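Local coordinates for protein carbohydrate deacetylase Agd3 (Neosartorya fumigata, PDB 6NWZ) that probably removes acetyl groups from N-acetylated sugars of the exopolysaccharide galactosaminogalactan, and is required for Aspergillus fumigatus biofilm formation, at residues Y47-T52 / A232-L237; N600-Y605 / C635-P640; Y653-L658 / L663-Q668. All coordinates share one frame; numbering follows the deposited sequence.

Contact 1 (Y47-T52 / A232-L237); sequences YGIPYT and AWITWL
I234 does most of the touching here, with its two methyl ends placed against Y47 and I49. CG2 of I234 sits almost squarely above the centre of the Y47 ring, 4.2 Å from the centroid and 6° off the ring normal, a CH-pi contact over the face. The other end of the same side chain, CD1, reaches over the same face, outside the CD1-CE1 rim, 4.0 Å from CE1 of Y47. I49 completes the apolar cluster by bringing its CD1 to 3.8 Å from I234 CG2, so this one methyl serves both partners. In I234, CG2 lies anti to the backbone N while CG1 is anti to the carbonyl carbon (chi1 -67°); that split sends both branches to the Y47 ring. Beyond the ring, the polar ends meet through a water, which lies in the ring plane at 3.1 Å from Y47 OH and donates a hydrogen bond to T235 OG1 at 2.9 Å. The direct gap from Y47 OH to T235 OG1 is 4.4 Å, so the water does the bridging. Y47 closes helix 34-47, and the turn behind it is a Schellman motif: G48, with positive phi, is the C-prime residue, G48 N returning to N45 O and I49 N to L44 O. The chain leaves this helix end for strand 51-55, which runs parallel to strand 22-31 in the CBM87 part of the protein, while I234 and T235 belong to helix 224-237. A second hold on both polar ends comes from H231, one turn earlier in that helix: its ND1 is hydrogen-bonded to Y47 OH, its carbonyl O to T235 OG1. I49 rests on I27 and L44, and Y47 reaches L538.

Contact 2 (N600-Y605 / C635-P640); sequences NFLARY and CSRPIP
L602 meets R637 at the edge of the guanidinium group, its CD2 lying close to the group's plane and 3.5 Å from NH2. The two side chains cross at about a right angle. CG of L602 is also near, 3.8 Å from the same NH2. One residue on, A603 lies over a face of the guanidinium: its CA comes within 3.5 Å of R637 NE, and its CB stands 3.4 Å above the plane, offset toward the rim. The methyl also packs on the aliphatic part of the arginine, with A603 CB 3.6 Å from R637 CD. A bend at chi2 (-76°), followed by an extended chi3, lays the arginine over the helix surface. This joins helix 594-607, in the deacetylase part of the chain, to the loop leading into strand 639-643 of the C-terminal domain, and the disulfide between C635 and C610 ties the same loop to the chain just after the helix. No hydrogen bond links the two segments directly. Charge and polarity are met by the helix on either side of A603 in sequence: E599 OE2 forms a salt bridge with R637 NH1, and Q606 OE1 accepts a hydrogen bond from NE.

Contact 3 (Y653-L658 / L663-Q668); sequences YATEQL and LTVWVQ
W666 and E656 meet diagonally across a beta hairpin, on the same face of the sheet; strand 654-656 runs antiparallel to 663-667 at one edge of a three-stranded antiparallel sheet, with 663-667 as the central strand. The indole presents its edge: NE1 donates to E656 OE1 at 3.0 Å, and the oxygen lies nearly in the ring plane. OE1 is met nearly along its C-O axis, while the carboxylate itself is turned 33° from the indole plane. E656 gets there as an extended arm, CG anti to the backbone N (chi1 -162°). Its other oxygen, OE2, makes a salt bridge with R247, so the carboxylate is gripped from two residues and its rotation is largely fixed. Over one face of the indole, offset toward the rim, lies CG2 of T664, two residues back on the same strand, and H245 meets W666 edge-to-face. Farther along, Y653 turns a ring face to V667: CG1 of V667 is 4.2 Å from the ring centroid, a CH-pi contact. CB of Y653 touches V665 CG1 at 4.0 Å. T655 and V665, a non-hydrogen-bonded pair, share one side of the sheet, with E656 and T664, a hydrogen-bonded pair, on the other. At the turn end Q657 crosses L663 at about a right angle, its OE1 3.8 Å from L663 CB. The backbone ladder underneath includes W666 N to A654 O, 2.8 Å and nearly straight at 170°. T664 N donates to E656 O over the same distance, and the return bond from E656 N to T664 O is bent and weak. T664 O also receives a CA-H...O contact from T655 CA, 3.2 Å away.

How the contacts relate
From the N terminus, contact 1 comes first and closes a loop of 179 residues within the CBM87 part. Contact 2 closes a much shorter excursion of 29 residues, joining the deacetylase part to the C-terminal domain, and contact 3 shuts a hairpin with four residues between its segments. The three follow in series; none nests or crosses. In space they still meet: R604 NH2 of contact 2 bonds to N45 O and passes close to G48 of contact 1, bringing the deacetylase helix to the CBM87 part. Strand 639-643 of contact 2 lies beside strand 663-667 of contact 3, I639 N bonding to V667 O and P640 packing on W666. Contacts 1 and 3 do not touch.

Contact 1 (Y47-T52 / A232-L237)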
loop_
_atom_site.group_PDB
_atom_site.type_symbol
_atom_site.label_atom_id
_atom_site.label_comp_id
_atom_site.label_asym_id
_atom_site.label_seq_id
_atom_site.Cartn_x
_atom_site.Cartn_y
_atom_site.Cartn_z
ATOM N N TYR A 47 -7.013 -6.312 4.702
ATOM C CA TYR A 47 -8.200 -6.735 3.968
ATOM C C TYR A 47 -9.453 -6.038 4.473
ATOM O O TYR A 47 -10.419 -5.884 3.717
ATOM C CB TYR A 47 -8.384 -8.247 4.080
ATOM C CG TYR A 47 -7.543 -9.069 3.135
ATOM C CD1 TYR A 47 -6.182 -9.230 3.350
ATOM C CD2 TYR A 47 -8.117 -9.708 2.045
ATOM C CE1 TYR A 47 -5.411 -9.994 2.495
ATOM C CE2 TYR A 47 -7.356 -10.475 1.183
ATOM C CZ TYR A 47 -6.002 -10.614 1.415
ATOM O OH TYR A 47 -5.235 -11.375 0.566
ATOM N N GLY A 48 -9.458 -5.611 5.733
ATOM C CA GLY A 48 -10.665 -5.110 6.360
ATOM C C GLY A 48 -11.497 -6.171 7.037
ATOM O O GLY A 48 -12.679 -5.931 7.315
ATOM N N ILE A 49 -10.917 -7.336 7.311
ATOM C CA ILE A 49 -11.622 -8.479 7.888
ATOM C C ILE A 49 -11.768 -8.282 9.391
ATOM O O ILE A 49 -10.759 -8.111 10.091
ATOM C CB ILE A 49 -10.887 -9.790 7.572
ATOM C CG1 ILE A 49 -11.015 -10.112 6.081
ATOM C CG2 ILE A 49 -11.412 -10.922 8.445
ATOM C CD1 ILE A 49 -10.125 -11.231 5.612
ATOM N N PRO A 50 -12.989 -8.286 9.924
ATOM C CA PRO A 50 -13.162 -8.128 11.373
ATOM C C PRO A 50 -12.504 -9.266 12.141
ATOM O O PRO A 50 -12.597 -10.435 11.760
ATOM C CB PRO A 50 -14.684 -8.133 11.550
ATOM C CG PRO A 50 -15.222 -7.720 10.225
ATOM C CD PRO A 50 -14.271 -8.270 9.204
ATOM N N TYR A 51 -11.835 -8.908 13.237
ATOM C CA TYR A 51 -11.096 -9.879 14.031
ATOM C C TYR A 51 -11.151 -9.489 15.501
ATOM O O TYR A 51 -11.403 -8.333 15.850
ATOM C CB TYR A 51 -9.636 -9.989 13.573
ATOM C CG TYR A 51 -8.857 -8.698 13.709
ATOM C CD1 TYR A 51 -8.178 -8.389 14.883
ATOM C CD2 TYR A 51 -8.799 -7.789 12.661
ATOM C CE1 TYR A 51 -7.469 -7.209 15.008
ATOM C CE2 TYR A 51 -8.090 -6.608 12.778
ATOM C CZ TYR A 51 -7.427 -6.324 13.952
ATOM O OH TYR A 51 -6.723 -5.148 14.069
ATOM N N THR A 52 -10.896 -10.475 16.360
ATOM C CA THR A 52 -10.799 -10.274 17.801
ATOM C C THR A 52 -9.464 -10.830 18.274
ATOM O O THR A 52 -9.077 -11.936 17.882
ATOM C CB THR A 52 -11.952 -10.961 18.542
ATOM O OG1 THR A 52 -13.203 -10.462 18.054
ATOM C CG2 THR A 52 -11.864 -10.697 20.032
ATOM N N ALA A 232 -2.052 -16.544 1.674
ATOM C CA ALA A 232 -2.457 -17.939 1.583
ATOM C C ALA A 232 -3.366 -18.321 2.746
ATOM O O ALA A 232 -4.465 -18.847 2.538
ATOM C CB ALA A 232 -1.224 -18.839 1.532
ATOM N N TRP A 233 -2.937 -18.048 3.984
ATOM C CA TRP A 233 -3.726 -18.510 5.120
ATOM C C TRP A 233 -4.972 -17.662 5.341
ATOM O O TRP A 233 -5.971 -18.173 5.855
ATOM C CB TRP A 233 -2.870 -18.578 6.397
ATOM C CG TRP A 233 -2.394 -17.276 6.996
ATOM C CD1 TRP A 233 -1.143 -16.741 6.892
ATOM C CD2 TRP A 233 -3.143 -16.379 7.834
ATOM N NE1 TRP A 233 -1.071 -15.559 7.591
ATOM C CE2 TRP A 233 -2.285 -15.313 8.178
ATOM C CE3 TRP A 233 -4.457 -16.365 8.314
ATOM C CZ2 TRP A 233 -2.697 -14.248 8.979
ATOM C CZ3 TRP A 233 -4.866 -15.303 9.109
ATOM C CH2 TRP A 233 -3.988 -14.260 9.433
ATOM N N ILE A 234 -4.952 -16.388 4.944
ATOM C CA ILE A 234 -6.157 -15.567 5.047
ATOM C C ILE A 234 -7.223 -16.062 4.077
ATOM O O ILE A 234 -8.390 -16.237 4.449
ATOM C CB ILE A 234 -5.827 -14.084 4.810
ATOM C CG1 ILE A 234 -4.952 -13.546 5.943
ATOM C CG2 ILE A 234 -7.111 -13.271 4.681
ATOM C CD1 ILE A 234 -4.536 -12.110 5.756
ATOM N N THR A 235 -6.840 -16.292 2.816
ATOM C CA THR A 235 -7.800 -16.776 1.827
ATOM C C THR A 235 -8.323 -18.157 2.196
ATOM O O THR A 235 -9.508 -18.454 2.009
ATOM C CB THR A 235 -7.164 -16.812 0.437
ATOM O OG1 THR A 235 -6.558 -15.548 0.142
ATOM C CG2 THR A 235 -8.216 -17.117 -0.614
ATOM N N TRP A 236 -7.447 -19.021 2.714
ATOM C CA TRP A 236 -7.876 -20.360 3.106
ATOM C C TRP A 236 -8.754 -20.317 4.349
ATOM O O TRP A 236 -9.763 -21.028 4.427
ATOM C CB TRP A 236 -6.655 -21.250 3.339
ATOM C CG TRP A 236 -6.998 -22.648 3.755
ATOM C CD1 TRP A 236 -7.323 -23.689 2.935
ATOM C CD2 TRP A 236 -7.045 -23.164 5.093
ATOM N NE1 TRP A 236 -7.573 -24.818 3.677
ATOM C CE2 TRP A 236 -7.410 -24.522 5.006
ATOM C CE3 TRP A 236 -6.818 -22.607 6.356
ATOM C CZ2 TRP A 236 -7.553 -25.333 6.129
ATOM C CZ3 TRP A 236 -6.959 -23.416 7.472
ATOM C CH2 TRP A 236 -7.324 -24.763 7.350
ATOM N N LEU A 237 -8.389 -19.487 5.333
ATOM C CA LEU A 237 -9.162 -19.427 6.570
ATOM C C LEU A 237 -10.579 -18.933 6.325
ATOM O O LEU A 237 -11.511 -19.368 7.006
ATOM C CB LEU A 237 -8.467 -18.523 7.586
ATOM C CG LEU A 237 -9.070 -18.459 8.983
ATOM C CD1 LEU A 237 -9.005 -19.830 9.626
ATOM C CD2 LEU A 237 -8.323 -17.436 9.814
HETATM O O HOH W 1 -6.707 -13.160 -1.447
#

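Contact 2 (N600-Y605 / C635-P640)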
loop_
_atom_site.group_PDB
_atom_site.type_symbol
_atom_site.label_atom_id
_atom_site.label_comp_id
_atom_site.label_asym_id
_atom_site.label_seq_id
_atom_site.Cartn_x
_atom_site.Cartn_y
_atom_site.Cartn_z
ATOM N N ASN A 600 -10.834 7.126 -1.276
ATOM C CA ASN A 600 -10.850 5.767 -0.737
ATOM C C ASN A 600 -10.234 5.712 0.658
ATOM O O ASN A 600 -10.674 4.923 1.502
ATOM C CB ASN A 600 -10.119 4.811 -1.679
ATOM C CG ASN A 600 -10.756 4.746 -3.051
ATOM O OD1 ASN A 600 -11.825 5.312 -3.281
ATOM N ND2 ASN A 600 -10.103 4.042 -3.972
ATOM N N PHE A 601 -9.208 6.527 0.917
ATOM C CA PHE A 601 -8.651 6.601 2.263
ATOM C C PHE A 601 -9.686 7.117 3.255
ATOM O O PHE A 601 -9.743 6.658 4.402
ATOM C CB PHE A 601 -7.408 7.491 2.277
ATOM C CG PHE A 601 -6.116 6.734 2.182
ATOM C CD1 PHE A 601 -5.674 5.956 3.239
ATOM C CD2 PHE A 601 -5.334 6.814 1.040
ATOM C CE1 PHE A 601 -4.476 5.262 3.156
ATOM C CE2 PHE A 601 -4.136 6.126 0.951
ATOM C CZ PHE A 601 -3.707 5.347 2.009
ATOM N N LEU A 602 -10.516 8.071 2.828
ATOM C CA LEU A 602 -11.570 8.573 3.703
ATOM C C LEU A 602 -12.667 7.534 3.897
ATOM O O LEU A 602 -13.128 7.313 5.023
ATOM C CB LEU A 602 -12.152 9.865 3.134
ATOM C CG LEU A 602 -13.111 10.612 4.058
ATOM C CD1 LEU A 602 -12.380 11.149 5.280
ATOM C CD2 LEU A 602 -13.777 11.734 3.298
ATOM N N ALA A 603 -13.092 6.882 2.812
ATOM C CA ALA A 603 -14.139 5.871 2.917
ATOM C C ALA A 603 -13.681 4.684 3.756
ATOM O O ALA A 603 -14.459 4.141 4.549
ATOM C CB ALA A 603 -14.566 5.414 1.524
ATOM N N ARG A 604 -12.425 4.262 3.589
ATOM C CA ARG A 604 -11.885 3.205 4.439
ATOM C C ARG A 604 -11.947 3.609 5.904
ATOM O O ARG A 604 -12.374 2.827 6.762
ATOM C CB ARG A 604 -10.447 2.883 4.037
ATOM C CG ARG A 604 -9.698 2.029 5.054
ATOM C CD ARG A 604 -10.313 0.644 5.159
ATOM N NE ARG A 604 -9.969 -0.022 6.411
ATOM C CZ ARG A 604 -9.111 -1.032 6.514
ATOM N NH1 ARG A 604 -8.501 -1.502 5.437
ATOM N NH2 ARG A 604 -8.867 -1.575 7.698
ATOM N N TYR A 605 -11.536 4.840 6.205
ATOM C CA TYR A 605 -11.548 5.304 7.587
ATOM C C TYR A 605 -12.968 5.373 8.134
ATOM O O TYR A 605 -13.205 5.060 9.306
ATOM C CB TYR A 605 -10.862 6.666 7.684
ATOM C CG TYR A 605 -11.086 7.370 9.000
ATOM C CD1 TYR A 605 -10.314 7.067 10.113
ATOM C CD2 TYR A 605 -12.073 8.340 9.130
ATOM C CE1 TYR A 605 -10.520 7.710 11.321
ATOM C CE2 TYR A 605 -12.286 8.987 10.333
ATOM C CZ TYR A 605 -11.507 8.669 11.423
ATOM O OH TYR A 605 -11.720 9.314 12.617
ATOM N N CYS A 635 -24.600 2.593 7.746
ATOM C CA CYS A 635 -23.238 3.083 7.617
ATOM C C CYS A 635 -23.208 4.154 6.539
ATOM O O CYS A 635 -23.870 4.020 5.507
ATOM C CB CYS A 635 -22.259 1.958 7.272
ATOM S SG CYS A 635 -20.525 2.455 7.399
ATOM N N SER A 636 -22.441 5.218 6.796
ATOM C CA SER A 636 -22.283 6.279 5.806
ATOM C C SER A 636 -21.715 5.739 4.499
ATOM O O SER A 636 -22.088 6.201 3.415
ATOM C CB SER A 636 -21.381 7.381 6.367
ATOM O OG SER A 636 -20.831 8.178 5.330
ATOM N N ARG A 637 -20.827 4.759 4.582
ATOM C CA ARG A 637 -20.141 4.184 3.439
ATOM C C ARG A 637 -20.625 2.766 3.165
ATOM O O ARG A 637 -21.124 2.083 4.067
ATOM C CB ARG A 637 -18.627 4.164 3.685
ATOM C CG ARG A 637 -18.022 5.528 3.940
ATOM C CD ARG A 637 -17.901 6.311 2.653
ATOM N NE ARG A 637 -17.219 7.583 2.854
ATOM C CZ ARG A 637 -16.861 8.395 1.867
ATOM N NH1 ARG A 637 -17.120 8.060 0.611
ATOM N NH2 ARG A 637 -16.244 9.537 2.134
ATOM N N PRO A 638 -20.495 2.289 1.930
ATOM C CA PRO A 638 -20.833 0.891 1.650
ATOM C C PRO A 638 -19.800 -0.055 2.241
ATOM O O PRO A 638 -18.621 0.279 2.380
ATOM C CB PRO A 638 -20.841 0.826 0.120
ATOM C CG PRO A 638 -19.922 1.909 -0.297
ATOM C CD PRO A 638 -20.106 3.013 0.708
ATOM N N ILE A 639 -20.268 -1.246 2.591
ATOM C CA ILE A 639 -19.442 -2.284 3.202
ATOM C C ILE A 639 -19.002 -3.243 2.102
ATOM O O ILE A 639 -19.865 -3.819 1.421
ATOM C CB ILE A 639 -20.204 -3.035 4.306
ATOM C CG1 ILE A 639 -20.826 -2.056 5.303
ATOM C CG2 ILE A 639 -19.279 -3.997 5.023
ATOM C CD1 ILE A 639 -19.832 -1.109 5.922
ATOM N N PRO A 640 -17.704 -3.450 1.897
ATOM C CA PRO A 640 -17.260 -4.402 0.873
ATOM C C PRO A 640 -17.449 -5.841 1.325
ATOM O O PRO A 640 -17.249 -6.180 2.495
ATOM C CB PRO A 640 -15.773 -4.068 0.706
ATOM C CG PRO A 640 -15.372 -3.541 2.045
ATOM C CD PRO A 640 -16.571 -2.800 2.580
#

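Contact 3 (Y653-L658 / L663-Q668)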
loop_
_atom_site.group_PDB
_atom_site.type_symbol
_atom_site.label_atom_id
_atom_site.label_comp_id
_atom_site.label_asym_id
_atom_site.label_seq_id
_atom_site.Cartn_x
_atom_site.Cartn_y
_atom_site.Cartn_z
ATOM N N TYR A 653 -26.286 -3.322 -6.198
ATOM C CA TYR A 653 -25.190 -2.643 -5.525
ATOM C C TYR A 653 -23.994 -2.522 -6.466
ATOM O O TYR A 653 -23.927 -3.168 -7.515
ATOM C CB TYR A 653 -24.792 -3.390 -4.251
ATOM C CG TYR A 653 -25.863 -3.430 -3.184
ATOM C CD1 TYR A 653 -26.090 -2.336 -2.360
ATOM C CD2 TYR A 653 -26.637 -4.567 -2.991
ATOM C CE1 TYR A 653 -27.064 -2.369 -1.378
ATOM C CE2 TYR A 653 -27.616 -4.608 -2.011
ATOM C CZ TYR A 653 -27.823 -3.507 -1.207
ATOM O OH TYR A 653 -28.794 -3.538 -0.230
ATOM N N ALA A 654 -23.037 -1.682 -6.079
ATOM C CA ALA A 654 -21.840 -1.494 -6.889
ATOM C C ALA A 654 -20.907 -2.689 -6.729
ATOM O O ALA A 654 -20.608 -3.110 -5.609
ATOM C CB ALA A 654 -21.128 -0.205 -6.493
ATOM N N THR A 655 -20.450 -3.236 -7.850
ATOM C CA THR A 655 -19.614 -4.427 -7.845
ATOM C C THR A 655 -18.253 -4.116 -8.453
ATOM O O THR A 655 -18.038 -3.070 -9.069
ATOM C CB THR A 655 -20.271 -5.582 -8.610
ATOM O OG1 THR A 655 -20.352 -5.249 -10.001
ATOM C CG2 THR A 655 -21.667 -5.857 -8.066
ATOM N N GLU A 656 -17.334 -5.061 -8.284
ATOM C CA GLU A 656 -15.950 -4.862 -8.700
ATOM C C GLU A 656 -15.321 -6.234 -8.869
ATOM O O GLU A 656 -15.347 -7.041 -7.933
ATOM C CB GLU A 656 -15.200 -4.029 -7.660
ATOM C CG GLU A 656 -13.907 -3.394 -8.135
ATOM C CD GLU A 656 -13.335 -2.420 -7.114
ATOM O OE1 GLU A 656 -13.977 -2.207 -6.062
ATOM O OE2 GLU A 656 -12.245 -1.864 -7.362
ATOM N N GLN A 657 -14.782 -6.508 -10.058
ATOM C CA GLN A 657 -14.148 -7.792 -10.334
ATOM C C GLN A 657 -13.165 -7.681 -11.493
ATOM O O GLN A 657 -13.424 -8.200 -12.584
ATOM C CB GLN A 657 -15.204 -8.858 -10.633
ATOM C CG GLN A 657 -14.675 -10.288 -10.567
ATOM C CD GLN A 657 -15.767 -11.323 -10.747
ATOM O OE1 GLN A 657 -16.946 -10.989 -10.884
ATOM N NE2 GLN A 657 -15.380 -12.592 -10.748
ATOM N N LEU A 658 -12.036 -7.016 -11.263
ATOM C CA LEU A 658 -11.037 -6.819 -12.305
ATOM C C LEU A 658 -10.148 -8.045 -12.438
ATOM O O LEU A 658 -9.780 -8.673 -11.441
ATOM C CB LEU A 658 -10.170 -5.599 -11.995
ATOM C CG LEU A 658 -10.880 -4.271 -11.764
ATOM C CD1 LEU A 658 -9.926 -3.290 -11.113
ATOM C CD2 LEU A 658 -11.405 -3.720 -13.079
ATOM N N LEU A 663 -15.153 -11.498 -6.720
ATOM C CA LEU A 663 -16.200 -10.491 -6.822
ATOM C C LEU A 663 -16.294 -9.706 -5.519
ATOM O O LEU A 663 -16.506 -10.289 -4.451
ATOM C CB LEU A 663 -17.540 -11.146 -7.146
ATOM C CG LEU A 663 -18.762 -10.230 -7.112
ATOM C CD1 LEU A 663 -18.578 -9.039 -8.045
ATOM C CD2 LEU A 663 -19.999 -11.017 -7.488
ATOM N N THR A 664 -16.144 -8.387 -5.608
ATOM C CA THR A 664 -16.325 -7.489 -4.473
ATOM C C THR A 664 -17.642 -6.745 -4.654
ATOM O O THR A 664 -17.859 -6.106 -5.689
ATOM C CB THR A 664 -15.161 -6.501 -4.352
ATOM O OG1 THR A 664 -13.921 -7.216 -4.292
ATOM C CG2 THR A 664 -15.311 -5.645 -3.100
ATOM N N VAL A 665 -18.516 -6.830 -3.655
ATOM C CA VAL A 665 -19.818 -6.170 -3.677
ATOM C C VAL A 665 -19.821 -5.111 -2.583
ATOM O O VAL A 665 -19.600 -5.423 -1.404
ATOM C CB VAL A 665 -20.968 -7.173 -3.489
ATOM C CG1 VAL A 665 -22.306 -6.455 -3.438
ATOM C CG2 VAL A 665 -20.961 -8.204 -4.605
ATOM N N TRP A 666 -20.058 -3.856 -2.971
ATOM C CA TRP A 666 -20.129 -2.740 -2.028
ATOM C C TRP A 666 -21.574 -2.611 -1.562
ATOM O O TRP A 666 -22.424 -2.061 -2.268
ATOM C CB TRP A 666 -19.610 -1.455 -2.668
ATOM C CG TRP A 666 -18.145 -1.536 -2.995
ATOM C CD1 TRP A 666 -17.589 -1.895 -4.189
ATOM C CD2 TRP A 666 -17.050 -1.291 -2.101
ATOM N NE1 TRP A 666 -16.215 -1.878 -4.099
ATOM C CE2 TRP A 666 -15.860 -1.510 -2.827
ATOM C CE3 TRP A 666 -16.958 -0.905 -0.760
ATOM C CZ2 TRP A 666 -14.596 -1.352 -2.257
ATOM C CZ3 TRP A 666 -15.700 -0.747 -0.197
ATOM C CH2 TRP A 666 -14.538 -0.972 -0.943
ATOM N N VAL A 667 -21.851 -3.125 -0.367
ATOM C CA VAL A 667 -23.211 -3.225 0.152
ATOM C C VAL A 667 -23.529 -1.981 0.970
ATOM O O VAL A 667 -22.908 -1.734 2.009
ATOM C CB VAL A 667 -23.387 -4.494 0.995
ATOM C CG1 VAL A 667 -24.853 -4.689 1.349
ATOM C CG2 VAL A 667 -22.840 -5.695 0.247
ATOM N N GLN A 668 -24.511 -1.209 0.511
ATOM C CA GLN A 668 -24.933 0.012 1.191
ATOM C C GLN A 668 -26.011 -0.337 2.212
ATOM O O GLN A 668 -27.144 -0.666 1.842
ATOM C CB GLN A 668 -25.441 1.039 0.182
ATOM C CG GLN A 668 -25.695 2.417 0.777
ATOM C CD GLN A 668 -24.453 3.015 1.410
ATOM O OE1 GLN A 668 -23.457 3.272 0.732
ATOM N NE2 GLN A 668 -24.503 3.233 2.719
#